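Local coordinates for pullulanase (Bacillus acidopullulyticus, PDB 2WAN), which hydrolyses the alpha-1,6-glucosidic linkages of pullulan and, as a starch-debranching enzyme, probably those of branched starch, at residues V409-T414 / T528-T532; P468-G474 / W804-A808; V714-Q719 / I838-F844; I757-E761 / D812-F817. All coordinates share one frame; numbering follows the deposited sequence. Where two conformers were deposited one is given.

Interaction 1 of 4, residues V409-T414 / T528-T532; sequences VDLKAT and TARIT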
loop_
_atom_site.group_PDB
_atom_site.type_symbol
_atom_site.label_atom_id
_atom_site.label_comp_id
_atom_site.label_asym_id
_atom_site.label_seq_id
_atom_site.Cartn_x
_atom_site.Cartn_y
_atom_site.Cartn_z
ATOM N N VAL A 409 30.349 -0.695 1.924
ATOM C CA VAL A 409 30.680 0.208 3.038
ATOM C C VAL A 409 30.639 -0.509 4.384
ATOM O O VAL A 409 29.958 -1.541 4.535
ATOM C CB VAL A 409 29.710 1.453 3.094
ATOM C CG1 VAL A 409 29.814 2.281 1.807
ATOM C CG2 VAL A 409 28.240 1.021 3.344
ATOM N N ASP A 410 31.394 0.049 5.332
ATOM C CA ASP A 410 31.354 -0.343 6.741
ATOM C C ASP A 410 30.227 0.448 7.425
ATOM O O ASP A 410 30.410 1.620 7.758
ATOM C CB ASP A 410 32.693 0.010 7.382
ATOM C CG ASP A 410 32.781 -0.392 8.851
ATOM O OD1 ASP A 410 31.768 -0.848 9.437
ATOM O OD2 ASP A 410 33.889 -0.248 9.408
ATOM N N LEU A 411 29.078 -0.200 7.636
ATOM C CA LEU A 411 27.910 0.488 8.221
ATOM C C LEU A 411 28.189 1.029 9.618
ATOM O O LEU A 411 27.722 2.095 9.953
ATOM C CB LEU A 411 26.672 -0.403 8.234
ATOM C CG LEU A 411 26.064 -0.606 6.839
ATOM C CD1 LEU A 411 24.999 -1.684 6.901
ATOM C CD2 LEU A 411 25.501 0.705 6.300
ATOM N N LYS A 412 28.980 0.312 10.418
ATOM C CA LYS A 412 29.341 0.780 11.765
ATOM C C LYS A 412 29.954 2.178 11.748
ATOM O O LYS A 412 29.591 3.042 12.552
ATOM C CB LYS A 412 30.323 -0.195 12.433
ATOM C CG LYS A 412 29.732 -1.535 12.817
ATOM C CD LYS A 412 28.372 -1.397 13.463
ATOM C CE LYS A 412 27.277 -1.636 12.437
ATOM N NZ LYS A 412 25.946 -1.726 13.074
ATOM N N ALA A 413 30.880 2.403 10.814
ATOM C CA ALA A 413 31.591 3.665 10.688
ATOM C C ALA A 413 30.663 4.812 10.309
ATOM O O ALA A 413 31.007 5.973 10.509
ATOM C CB ALA A 413 32.720 3.543 9.672
ATOM N N THR A 414 29.493 4.481 9.753
ATOM C CA THR A 414 28.509 5.535 9.398
ATOM C C THR A 414 27.684 6.042 10.578
ATOM O O THR A 414 26.992 7.058 10.449
ATOM C CB THR A 414 27.531 5.090 8.271
ATOM O OG1 THR A 414 26.599 4.123 8.776
ATOM C CG2 THR A 414 28.302 4.449 7.123
ATOM N N THR A 528 29.062 7.820 2.087
ATOM C CA THR A 528 28.127 7.477 3.149
ATOM C C THR A 528 27.558 8.666 3.922
ATOM O O THR A 528 26.884 8.452 4.926
ATOM C CB THR A 528 28.752 6.490 4.151
ATOM O OG1 THR A 528 29.901 7.103 4.765
ATOM C CG2 THR A 528 29.164 5.214 3.450
ATOM N N ALA A 529 27.822 9.901 3.495
ATOM C CA ALA A 529 27.233 11.067 4.185
ATOM C C ALA A 529 25.713 10.956 4.244
ATOM O O ALA A 529 25.099 11.335 5.243
ATOM C CB ALA A 529 27.630 12.376 3.524
ATOM N N ARG A 530 25.104 10.441 3.180
ATOM C CA ARG A 530 23.636 10.299 3.156
ATOM C C ARG A 530 23.125 9.370 4.268
ATOM O O ARG A 530 22.027 9.579 4.797
ATOM C CB ARG A 530 23.168 9.799 1.805
ATOM C CG ARG A 530 23.730 8.422 1.437
ATOM C CD ARG A 530 23.244 8.045 0.052
ATOM N NE ARG A 530 23.925 8.753 -1.047
ATOM C CZ ARG A 530 23.414 8.899 -2.268
ATOM N NH1 ARG A 530 22.175 8.473 -2.563
ATOM N NH2 ARG A 530 24.143 9.484 -3.203
ATOM N N ILE A 531 23.932 8.362 4.616
ATOM C CA ILE A 531 23.569 7.403 5.668
ATOM C C ILE A 531 23.659 8.087 7.030
ATOM O O ILE A 531 22.684 8.093 7.791
ATOM C CB ILE A 531 24.450 6.140 5.617
ATOM C CG1 ILE A 531 24.296 5.445 4.254
ATOM C CG2 ILE A 531 24.085 5.177 6.775
ATOM C CD1 ILE A 531 25.092 4.113 4.119
ATOM N N THR A 532 24.822 8.689 7.319
ATOM C CA THR A 532 25.040 9.353 8.598
ATOM C C THR A 532 24.029 10.478 8.840
ATOM O O THR A 532 23.495 10.612 9.944
ATOM C CB THR A 532 26.467 9.907 8.667
ATOM O OG1 THR A 532 27.372 8.802 8.509
ATOM C CG2 THR A 532 26.714 10.599 10.021
#

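Interaction 2 of 4, residues P468-G474 / W804-A808; sequences PDHVKTG and WSRKA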
loop_
_atom_site.group_PDB
_atom_site.type_symbol
_atom_site.label_atom_id
_atom_site.label_comp_id
_atom_site.label_asym_id
_atom_site.label_seq_id
_atom_site.Cartn_x
_atom_site.Cartn_y
_atom_site.Cartn_z
ATOM N N PRO A 468 10.376 34.410 10.643
ATOM C CA PRO A 468 9.841 35.777 10.703
ATOM C C PRO A 468 9.131 36.073 12.022
ATOM O O PRO A 468 8.417 35.211 12.556
ATOM C CB PRO A 468 8.849 35.820 9.533
ATOM C CG PRO A 468 9.376 34.823 8.563
ATOM C CD PRO A 468 9.899 33.694 9.439
ATOM N N ASP A 469 9.370 37.273 12.568
ATOM C CA ASP A 469 8.784 37.719 13.832
ATOM C C ASP A 469 9.071 36.785 14.993
ATOM O O ASP A 469 8.288 36.658 15.932
ATOM C CB ASP A 469 7.297 37.991 13.652
ATOM C CG ASP A 469 7.066 38.986 12.579
ATOM O OD1 ASP A 469 7.545 40.123 12.764
ATOM O OD2 ASP A 469 6.491 38.613 11.543
ATOM N N HIS A 470 10.266 36.171 14.932
ATOM C CA HIS A 470 10.813 35.353 16.027
ATOM C C HIS A 470 10.052 34.052 16.298
ATOM O O HIS A 470 10.201 33.459 17.372
ATOM C CB HIS A 470 10.911 36.158 17.337
ATOM C CG HIS A 470 11.472 37.537 17.167
ATOM N ND1 HIS A 470 12.803 37.772 16.902
ATOM C CD2 HIS A 470 10.880 38.754 17.231
ATOM C CE1 HIS A 470 13.008 39.074 16.805
ATOM N NE2 HIS A 470 11.857 39.692 17.001
ATOM N N VAL A 471 9.235 33.596 15.337
ATOM C CA VAL A 471 8.577 32.290 15.511
ATOM C C VAL A 471 9.621 31.169 15.563
ATOM O O VAL A 471 10.638 31.227 14.883
ATOM C CB VAL A 471 7.526 31.949 14.409
ATOM C CG1 VAL A 471 6.300 32.880 14.495
ATOM C CG2 VAL A 471 8.145 31.940 12.996
ATOM N N LYS A 472 9.354 30.144 16.366
ATOM C CA LYS A 472 10.188 28.949 16.339
ATOM C C LYS A 472 9.935 28.207 15.046
ATOM O O LYS A 472 8.785 28.072 14.606
ATOM C CB LYS A 472 9.867 28.037 17.524
ATOM C CG LYS A 472 10.154 28.694 18.877
ATOM C CD LYS A 472 9.816 27.774 20.047
ATOM C CE LYS A 472 10.209 28.433 21.366
ATOM N NZ LYS A 472 9.998 27.511 22.509
ATOM N N THR A 473 11.011 27.726 14.420
ATOM C CA THR A 473 10.883 26.922 13.217
ATOM C C THR A 473 11.550 25.570 13.459
ATOM O O THR A 473 12.133 25.323 14.533
ATOM C CB THR A 473 11.576 27.584 12.008
ATOM O OG1 THR A 473 12.970 27.749 12.290
ATOM C CG2 THR A 473 10.967 28.994 11.703
ATOM N N GLY A 474 11.481 24.694 12.458
ATOM C CA GLY A 474 12.246 23.450 12.548
ATOM C C GLY A 474 11.738 22.543 13.666
ATOM O O GLY A 474 10.546 22.543 14.015
ATOM N N TRP A 804 7.558 29.890 6.343
ATOM C CA TRP A 804 7.440 30.042 7.791
ATOM C C TRP A 804 6.876 31.394 8.227
ATOM O O TRP A 804 6.467 31.539 9.368
ATOM C CB TRP A 804 8.784 29.745 8.476
ATOM C CG TRP A 804 9.188 28.283 8.357
ATOM C CD1 TRP A 804 9.900 27.700 7.339
ATOM C CD2 TRP A 804 8.866 27.219 9.275
ATOM N NE1 TRP A 804 10.075 26.354 7.591
ATOM C CE2 TRP A 804 9.452 26.034 8.767
ATOM C CE3 TRP A 804 8.140 27.157 10.478
ATOM C CZ2 TRP A 804 9.336 24.789 9.417
ATOM C CZ3 TRP A 804 8.027 25.912 11.136
ATOM C CH2 TRP A 804 8.632 24.750 10.603
ATOM N N SER A 805 6.830 32.370 7.311
ATOM C CA SER A 805 6.104 33.611 7.574
ATOM C C SER A 805 4.624 33.359 7.872
ATOM O O SER A 805 3.984 34.167 8.545
ATOM C CB SER A 805 6.234 34.622 6.403
ATOM O OG SER A 805 5.407 34.291 5.306
ATOM N N ARG A 806 4.075 32.259 7.364
ATOM C CA ARG A 806 2.655 31.968 7.610
ATOM C C ARG A 806 2.403 31.511 9.043
ATOM O O ARG A 806 1.299 31.661 9.573
ATOM C CB ARG A 806 2.116 30.968 6.596
ATOM C CG ARG A 806 2.069 31.595 5.199
ATOM C CD ARG A 806 1.507 30.683 4.164
ATOM N NE ARG A 806 0.042 30.543 4.185
ATOM C CZ ARG A 806 -0.835 31.384 3.630
ATOM N NH1 ARG A 806 -0.449 32.505 3.008
ATOM N NH2 ARG A 806 -2.120 31.090 3.676
ATOM N N LYS A 807 3.425 30.954 9.688
ATOM C CA LYS A 807 3.286 30.715 11.125
ATOM C C LYS A 807 3.210 32.021 11.931
ATOM O O LYS A 807 2.472 32.089 12.917
ATOM C CB LYS A 807 4.394 29.793 11.664
ATOM C CG LYS A 807 4.348 29.603 13.211
ATOM C CD LYS A 807 5.383 28.559 13.687
ATOM C CE LYS A 807 5.302 28.438 15.205
ATOM N NZ LYS A 807 6.303 27.420 15.680
ATOM N N ALA A 808 3.958 33.047 11.518
ATOM C CA ALA A 808 3.857 34.349 12.154
ATOM C C ALA A 808 2.467 34.954 11.876
ATOM O O ALA A 808 1.788 35.441 12.789
ATOM C CB ALA A 808 4.959 35.267 11.634
#

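Interaction 3 of 4, residues V714-Q719 / I838-F844; sequences VIGSIQ and IKQNLTF. With SO4 (sulfate ion), chain L.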
loop_
_atom_site.group_PDB
_atom_site.type_symbol
_atom_site.label_atom_id
_atom_site.label_comp_id
_atom_site.label_asym_id
_atom_site.label_seq_id
_atom_site.Cartn_x
_atom_site.Cartn_y
_atom_site.Cartn_z
ATOM N N VAL A 714 -16.021 9.359 14.382
ATOM C CA VAL A 714 -15.774 9.663 15.808
ATOM C C VAL A 714 -15.508 8.372 16.609
ATOM O O VAL A 714 -14.649 8.342 17.486
ATOM C CB VAL A 714 -16.964 10.469 16.445
ATOM C CG1 VAL A 714 -16.970 10.321 17.964
ATOM C CG2 VAL A 714 -16.919 11.948 16.038
ATOM N N ILE A 715 -16.231 7.302 16.288
ATOM C CA ILE A 715 -16.065 6.054 17.045
ATOM C C ILE A 715 -14.936 5.153 16.506
ATOM O O ILE A 715 -14.895 3.962 16.804
ATOM C CB ILE A 715 -17.403 5.258 17.191
ATOM C CG1 ILE A 715 -17.939 4.784 15.845
ATOM C CG2 ILE A 715 -18.457 6.104 17.923
ATOM C CD1 ILE A 715 -19.132 3.800 15.997
ATOM N N GLY A 716 -14.011 5.740 15.744
ATOM C CA GLY A 716 -12.846 5.014 15.241
ATOM C C GLY A 716 -13.212 3.965 14.216
ATOM O O GLY A 716 -12.518 2.949 14.115
ATOM N N SER A 717 -14.318 4.198 13.497
ATOM C CA SER A 717 -14.738 3.397 12.343
ATOM C C SER A 717 -15.123 1.942 12.625
ATOM O O SER A 717 -15.221 1.139 11.692
ATOM C CB SER A 717 -13.675 3.480 11.243
ATOM O OG SER A 717 -13.585 4.823 10.793
ATOM N N ILE A 718 -15.355 1.635 13.898
ATOM C CA ILE A 718 -15.601 0.248 14.355
ATOM C C ILE A 718 -16.932 -0.339 13.860
ATOM O O ILE A 718 -17.152 -1.551 13.943
ATOM C CB ILE A 718 -15.506 0.138 15.887
ATOM C CG1 ILE A 718 -16.545 1.035 16.566
ATOM C CG2 ILE A 718 -14.045 0.449 16.377
ATOM C CD1 ILE A 718 -16.593 0.883 18.113
ATOM N N GLN A 719 -17.805 0.520 13.334
ATOM C CA GLN A 719 -19.057 0.056 12.716
ATOM C C GLN A 719 -19.043 0.289 11.213
ATOM O O GLN A 719 -20.060 0.108 10.552
ATOM C CB GLN A 719 -20.272 0.757 13.341
ATOM C CG GLN A 719 -20.483 0.395 14.792
ATOM C CD GLN A 719 -21.692 1.094 15.393
ATOM O OE1 GLN A 719 -21.912 1.025 16.594
ATOM N NE2 GLN A 719 -22.480 1.762 14.557
ATOM N N ILE A 838 -14.796 1.515 23.457
ATOM C CA ILE A 838 -15.556 2.615 22.829
ATOM C C ILE A 838 -17.070 2.403 23.018
ATOM O O ILE A 838 -17.807 3.333 23.377
ATOM C CB ILE A 838 -15.183 2.787 21.335
ATOM C CG1 ILE A 838 -13.693 3.175 21.198
ATOM C CG2 ILE A 838 -16.109 3.806 20.654
ATOM C CD1 ILE A 838 -13.115 3.076 19.759
ATOM N N LYS A 839 -17.543 1.176 22.806
ATOM C CA LYS A 839 -18.971 0.888 22.986
ATOM C C LYS A 839 -19.384 1.094 24.451
ATOM O O LYS A 839 -20.495 1.534 24.736
ATOM C CB LYS A 839 -19.293 -0.533 22.512
ATOM C CG LYS A 839 -19.131 -0.722 21.005
ATOM C CD LYS A 839 -19.075 -2.204 20.643
ATOM C CE LYS A 839 -18.524 -2.419 19.244
ATOM N NZ LYS A 839 -19.540 -2.221 18.179
ATOM N N GLN A 840 -18.474 0.794 25.374
ATOM C CA GLN A 840 -18.749 0.961 26.800
ATOM C C GLN A 840 -18.788 2.427 27.225
ATOM O O GLN A 840 -19.639 2.826 28.039
ATOM C CB GLN A 840 -17.720 0.191 27.636
ATOM C CG GLN A 840 -17.848 0.376 29.152
ATOM C CD GLN A 840 -16.569 0.005 29.906
ATOM O OE1 GLN A 840 -15.915 -0.993 29.597
ATOM N NE2 GLN A 840 -16.210 0.817 30.905
ATOM N N ASN A 841 -17.876 3.237 26.679
ATOM C CA ASN A 841 -17.607 4.559 27.266
ATOM C C ASN A 841 -18.062 5.767 26.452
ATOM O O ASN A 841 -18.129 6.876 26.989
ATOM C CB ASN A 841 -16.105 4.743 27.550
ATOM C CG ASN A 841 -15.574 3.793 28.595
ATOM O OD1 ASN A 841 -16.277 3.417 29.547
ATOM N ND2 ASN A 841 -14.296 3.420 28.446
ATOM N N LEU A 842 -18.344 5.569 25.170
ATOM C CA LEU A 842 -18.720 6.705 24.308
ATOM C C LEU A 842 -20.202 6.636 23.954
ATOM O O LEU A 842 -20.694 5.623 23.437
ATOM C CB LEU A 842 -17.846 6.752 23.038
ATOM C CG LEU A 842 -17.957 7.967 22.083
ATOM C CD1 LEU A 842 -16.714 8.064 21.168
ATOM C CD2 LEU A 842 -19.220 7.938 21.215
ATOM N N THR A 843 -20.904 7.730 24.235
ATOM C CA THR A 843 -22.325 7.855 23.930
ATOM C C THR A 843 -22.565 9.164 23.162
ATOM O O THR A 843 -22.071 10.210 23.582
ATOM C CB THR A 843 -23.149 7.845 25.249
ATOM O OG1 THR A 843 -22.843 6.662 26.008
ATOM C CG2 THR A 843 -24.653 7.901 24.975
ATOM N N PHE A 844 -23.341 9.110 22.081
ATOM C CA PHE A 844 -23.779 10.339 21.425
ATOM C C PHE A 844 -24.945 10.965 22.190
ATOM O O PHE A 844 -25.828 10.251 22.673
ATOM C CB PHE A 844 -24.144 10.062 19.960
ATOM C CG PHE A 844 -22.950 9.778 19.104
ATOM C CD1 PHE A 844 -22.114 10.821 18.705
ATOM C CD2 PHE A 844 -22.628 8.469 18.742
ATOM C CE1 PHE A 844 -20.980 10.585 17.946
ATOM C CE2 PHE A 844 -21.479 8.199 17.964
ATOM C CZ PHE A 844 -20.651 9.258 17.556
HETATM S S SO4 L . -11.649 1.524 30.908
HETATM O O1 SO4 L . -10.416 1.950 31.578
HETATM O O2 SO4 L . -11.382 0.292 30.155
HETATM O O3 SO4 L . -12.107 2.584 30.019
HETATM O O4 SO4 L . -12.701 1.253 31.886
#

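Interaction 4 of 4, residues I757-E761 / D812-F817; sequences IKMDE and DVFDYF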
loop_
_atom_site.group_PDB
_atom_site.type_symbol
_atom_site.label_atom_id
_atom_site.label_comp_id
_atom_site.label_asym_id
_atom_site.label_seq_id
_atom_site.Cartn_x
_atom_site.Cartn_y
_atom_site.Cartn_z
ATOM N N ILE A 757 -11.030 30.345 8.409
ATOM C CA ILE A 757 -10.099 29.888 9.464
ATOM C C ILE A 757 -10.843 28.970 10.456
ATOM O O ILE A 757 -10.357 27.877 10.823
ATOM C CB ILE A 757 -9.428 31.064 10.214
ATOM C CG1 ILE A 757 -8.388 31.750 9.318
ATOM C CG2 ILE A 757 -8.794 30.571 11.518
ATOM C CD1 ILE A 757 -7.829 33.037 9.852
ATOM N N LYS A 758 -12.041 29.387 10.871
ATOM C CA LYS A 758 -12.837 28.556 11.774
ATOM C C LYS A 758 -13.178 27.181 11.191
ATOM O O LYS A 758 -13.103 26.179 11.907
ATOM C CB LYS A 758 -14.129 29.281 12.192
ATOM C CG LYS A 758 -13.869 30.519 13.045
ATOM C CD LYS A 758 -15.199 31.177 13.415
ATOM C CE LYS A 758 -14.985 32.373 14.328
ATOM N NZ LYS A 758 -16.293 33.039 14.579
ATOM N N MET A 759 -13.538 27.133 9.905
ATOM C CA MET A 759 -13.854 25.869 9.227
ATOM C C MET A 759 -12.646 24.924 9.166
ATOM O O MET A 759 -12.785 23.727 9.414
ATOM C CB MET A 759 -14.386 26.117 7.819
ATOM C CG MET A 759 -15.708 26.868 7.795
ATOM S SD MET A 759 -16.113 27.262 6.058
ATOM C CE MET A 759 -17.401 28.522 6.318
ATOM N N ASP A 760 -11.484 25.492 8.860
ATOM C CA ASP A 760 -10.223 24.745 8.789
ATOM C C ASP A 760 -9.925 24.149 10.179
ATOM O O ASP A 760 -9.667 22.941 10.318
ATOM C CB ASP A 760 -9.102 25.713 8.335
ATOM C CG ASP A 760 -7.762 25.007 8.076
ATOM O OD1 ASP A 760 -7.297 24.227 8.935
ATOM O OD2 ASP A 760 -7.175 25.254 6.995
ATOM N N GLU A 761 -9.985 24.989 11.207
ATOM C CA GLU A 761 -9.787 24.537 12.582
ATOM C C GLU A 761 -10.778 23.456 12.991
ATOM O O GLU A 761 -10.393 22.488 13.645
ATOM C CB GLU A 761 -9.861 25.712 13.548
ATOM C CG GLU A 761 -8.610 26.622 13.450
ATOM C CD GLU A 761 -8.711 27.915 14.233
ATOM O OE1 GLU A 761 -9.835 28.436 14.411
ATOM O OE2 GLU A 761 -7.641 28.434 14.656
ATOM N N ASP A 812 -2.303 32.400 15.771
ATOM C CA ASP A 812 -3.483 31.949 16.519
ATOM C C ASP A 812 -3.952 30.566 16.031
ATOM O O ASP A 812 -4.349 29.716 16.836
ATOM C CB ASP A 812 -4.645 32.958 16.385
ATOM C CG ASP A 812 -4.459 34.190 17.230
ATOM O OD1 ASP A 812 -3.617 34.176 18.150
ATOM O OD2 ASP A 812 -5.175 35.196 16.953
ATOM N N VAL A 813 -3.913 30.338 14.715
ATOM C CA VAL A 813 -4.253 29.028 14.160
ATOM C C VAL A 813 -3.257 27.970 14.647
ATOM O O VAL A 813 -3.653 26.908 15.132
ATOM C CB VAL A 813 -4.234 29.029 12.631
ATOM C CG1 VAL A 813 -4.542 27.605 12.100
ATOM C CG2 VAL A 813 -5.244 30.076 12.101
ATOM N N PHE A 814 -1.969 28.287 14.567
ATOM C CA PHE A 814 -0.935 27.381 15.088
ATOM C C PHE A 814 -1.197 27.031 16.562
ATOM O O PHE A 814 -1.129 25.852 16.960
ATOM C CB PHE A 814 0.465 28.007 14.907
ATOM C CG PHE A 814 1.585 27.123 15.371
ATOM C CD1 PHE A 814 1.912 27.025 16.726
ATOM C CD2 PHE A 814 2.296 26.366 14.449
ATOM C CE1 PHE A 814 2.947 26.178 17.163
ATOM C CE2 PHE A 814 3.345 25.533 14.878
ATOM C CZ PHE A 814 3.654 25.444 16.249
ATOM N N ASP A 815 -1.489 28.046 17.370
ATOM C CA ASP A 815 -1.783 27.840 18.790
ATOM C C ASP A 815 -3.041 26.997 19.042
ATOM O O ASP A 815 -3.088 26.182 19.971
ATOM C CB ASP A 815 -1.891 29.188 19.487
ATOM C CG ASP A 815 -0.535 29.901 19.603
ATOM O OD1 ASP A 815 0.538 29.273 19.389
ATOM O OD2 ASP A 815 -0.554 31.101 19.928
ATOM N N TYR A 816 -4.062 27.198 18.215
ATOM C CA TYR A 816 -5.279 26.386 18.306
ATOM C C TYR A 816 -4.977 24.918 18.013
ATOM O O TYR A 816 -5.388 24.030 18.772
ATOM C CB TYR A 816 -6.361 26.933 17.372
ATOM C CG TYR A 816 -7.701 26.247 17.551
ATOM C CD1 TYR A 816 -8.023 25.092 16.834
ATOM C CD2 TYR A 816 -8.655 26.775 18.425
ATOM C CE1 TYR A 816 -9.245 24.452 17.011
ATOM C CE2 TYR A 816 -9.888 26.158 18.601
ATOM C CZ TYR A 816 -10.187 25.005 17.885
ATOM O OH TYR A 816 -11.397 24.377 18.057
ATOM N N PHE A 817 -4.287 24.656 16.900
ATOM C CA PHE A 817 -3.844 23.282 16.595
ATOM C C PHE A 817 -3.039 22.688 17.753
ATOM O O PHE A 817 -3.312 21.571 18.180
ATOM C CB PHE A 817 -2.987 23.234 15.335
ATOM C CG PHE A 817 -3.761 23.167 14.036
ATOM C CD1 PHE A 817 -4.636 24.204 13.666
ATOM C CD2 PHE A 817 -3.544 22.126 13.139
ATOM C CE1 PHE A 817 -5.307 24.172 12.445
ATOM C CE2 PHE A 817 -4.207 22.099 11.897
ATOM C CZ PHE A 817 -5.096 23.132 11.562
HETATM O O HOH W 1 -7.538 30.414 16.182
#

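Interaction 1 of 4, residues V409-T414 / T528-T532
Thr414 lies against the first turn of helix 529-543, and every atom of its side chain meets something there. CB rests 3.7 Å from the hydroxyl OG1 of Thr532, with CG2 of Ile531 almost as near. Beyond CB the two branches part: with a chi1 of 72°, OG1 folds back over its own main chain and the methyl CG2 lies across the side chain of Thr528, 3.6 Å from its CB. OG1 itself touches CG2 of Ile531 at 3.4 Å but donates back to Leu411 O at 2.6 Å, in the carbonyl plane and on a lone pair. Thr414 N binds that same oxygen, so two donors grip it and hold the turn closed; Lys535 NZ is a further hydrogen-bond partner of the hydroxyl. The polar link between the segments runs from Thr532 OG1 to Thr414 O, 2.6 Å long. Nearer the start of both segments, Val409 CG1 and Thr528 CG2 meet tip to tip at 3.4 Å, closer than methyls usually pack. Leu411 CD2 meets Ile531 CD1 at 4.1 Å, the two side chains crossing at about a right angle. The contact thus ties the loop between strand 406-407 and the first barrel strand, 435-438, to the start of helix 529-543, which precedes barrel strand 547-552. Helix 597-614 flanks both segments, with Tyr609 and Glu613 beside Leu411 and Tyr614 beside Ile531.

Interaction 2 of 4, residues P468-G474 / W804-A808
Two interlocking bumps shape this contact: Val471 projects into a hollow on the helical turn, and Ala808 returns a smaller knob toward the loop. Val471 CG1 settles 3.7 Å from Ala808 CA, its CG2 faces Trp804 O, and its CB lies alongside the stem of Lys807. Ala808 CB in turn nestles 3.6 Å from Pro468 O. The proline ring closes one end, its CG 3.6 Å from Ser805 CA. At the other end Thr473 sits over one face of the six-membered ring of Trp804, offset toward its rim, in a CH-pi contact, CB 3.9 Å from the ring centroid, while NE1 at the indole's edge is hydrogen-bonded to Phe443 O. Lys807, fully extended, reaches past Val471 and donates to Lys472 O at 2.8 Å; Glu480 and Ser477 also hold its ammonium group. A leucine in place of Trp804 would probably leave Thr473 without the flat surface it rests on and Phe443 O without its indole donor. In this alpha-amylase-type (beta/alpha)8 barrel the contact joins the loop entering helix 474-481, after the first strand, to the short helix 805-809 that follows the eighth.

Interaction 3 of 4, residues V714-Q719 / I838-F844
Val714, closing helix 707-714, sets its methyl CG1 against both Leu842 CD1 and Phe844 CZ, 3.9 Å from each. Ile715 follows and touches three residues, Ile838, Leu842 and Phe844. With a chi1 of 64°, its CG2 lies anti to its own carbonyl carbon, which points this methyl at the strand: it lies 3.7 Å from Phe844 CE2 and 3.8 Å from Leu842 CD2. Ile715 CB meets Ile838 CG2 at 4.0 Å, and its carbonyl oxygen is 3.6 Å from Ile838 CD1. The helix finishes in a Schellman motif with Gly716, whose phi is positive, at C-prime, and a type I' turn from Ile715 to Ile718 reverses the chain. That reversal brings Ile718 back onto helix 835-841, where its CD1 packs 3.9 Å from Ile838 CG2; Ile838 is thus clasped from both ends of the turn. Beyond the apolar patch, Asn841 ND2 donates to sulfate O3 at 2.8 Å, an ion that Gln837 and Asn861 also bind and that probably came from the crystallisation liquor. The contact joins the end of a helix on the catalytic barrel to helix 835-841 and the strand 842-844 that follows it, the first of the C-terminal beta domain. Strand 842-844 pairs antiparallel with strand 852-856, whose Phe854 touches both Val714 and Phe844, and Lys711 of helix 707-714 makes a cation-pi contact with the Phe844 ring.

Interaction 4 of 4, residues I757-E761 / D812-F817
Glu761 and Tyr816 centre a contact between two neighbouring, nearly parallel helices on the outside of the catalytic barrel. The axes of the two short segments come within 11.1 Å and are inclined by 22°, a spacing wide enough for whole side chains to lie between them. Glu761 does most of the bridging. Its chain passes along the rim of the Tyr816 ring and brings CD over one face: Glu761 CB is 3.7 Å from Tyr816 CE1, and Glu761 CD 3.8 Å from Tyr816 CG, the carboxylate stacked on the ring with the planes 28° apart. Tyr816 is set to receive it by a chi1 of -173°, which swings the ring away from its own backbone N. The carboxylate oxygen OE2 continues to Val813 CA at 3.5 Å, and a water close to OE2 lies also near Asp812 O in a weak bond. One turn earlier, Ile757 CG2 meets Val813 CG2 at 3.6 Å. Asp760 OD1 approaches the edge of the Phe817 ring in its plane, 3.6 Å from CZ, where the ring hydrogens would probably favour a negative oxygen. An alanine at Tyr816 would probably open a gap beneath Glu761 and set its carboxylate free to turn. Helix 753-769 leads into the last barrel strand, 773-777, and helix 811-826 comes after it. Helix 740-747 backs 757-761, with Trp741 against Ile757 and Asp760, while helix 474-481 backs 812-817, where Leu481 touches Phe814 and Phe817.

How the interactions relate
Interactions 2 and 4 form one continuous patch: their centres are 16 Å apart, and Lys807 NZ lies 3.4 Å from Phe814 CZ, a cation-pi pair joining the consecutive helices 805-809 and 811-826. Helix 474-481 serves both, its Glu480 binding Lys807 and touching Phe814. Interaction 3 lies farther on, its nearest atoms about 13 Å from interaction 4, and helices 811-826 and 835-841 follow each other from one to the other. Interaction 1 stands apart, about 17 Å from interaction 2 between nearest atoms and 47 Å from interaction 3 between centres. Interactions 1 and 3 fasten the chain leading into and out of the barrel, whereas interaction 4 pairs two outer helices and interaction 2 sets a loop against helix 805-809.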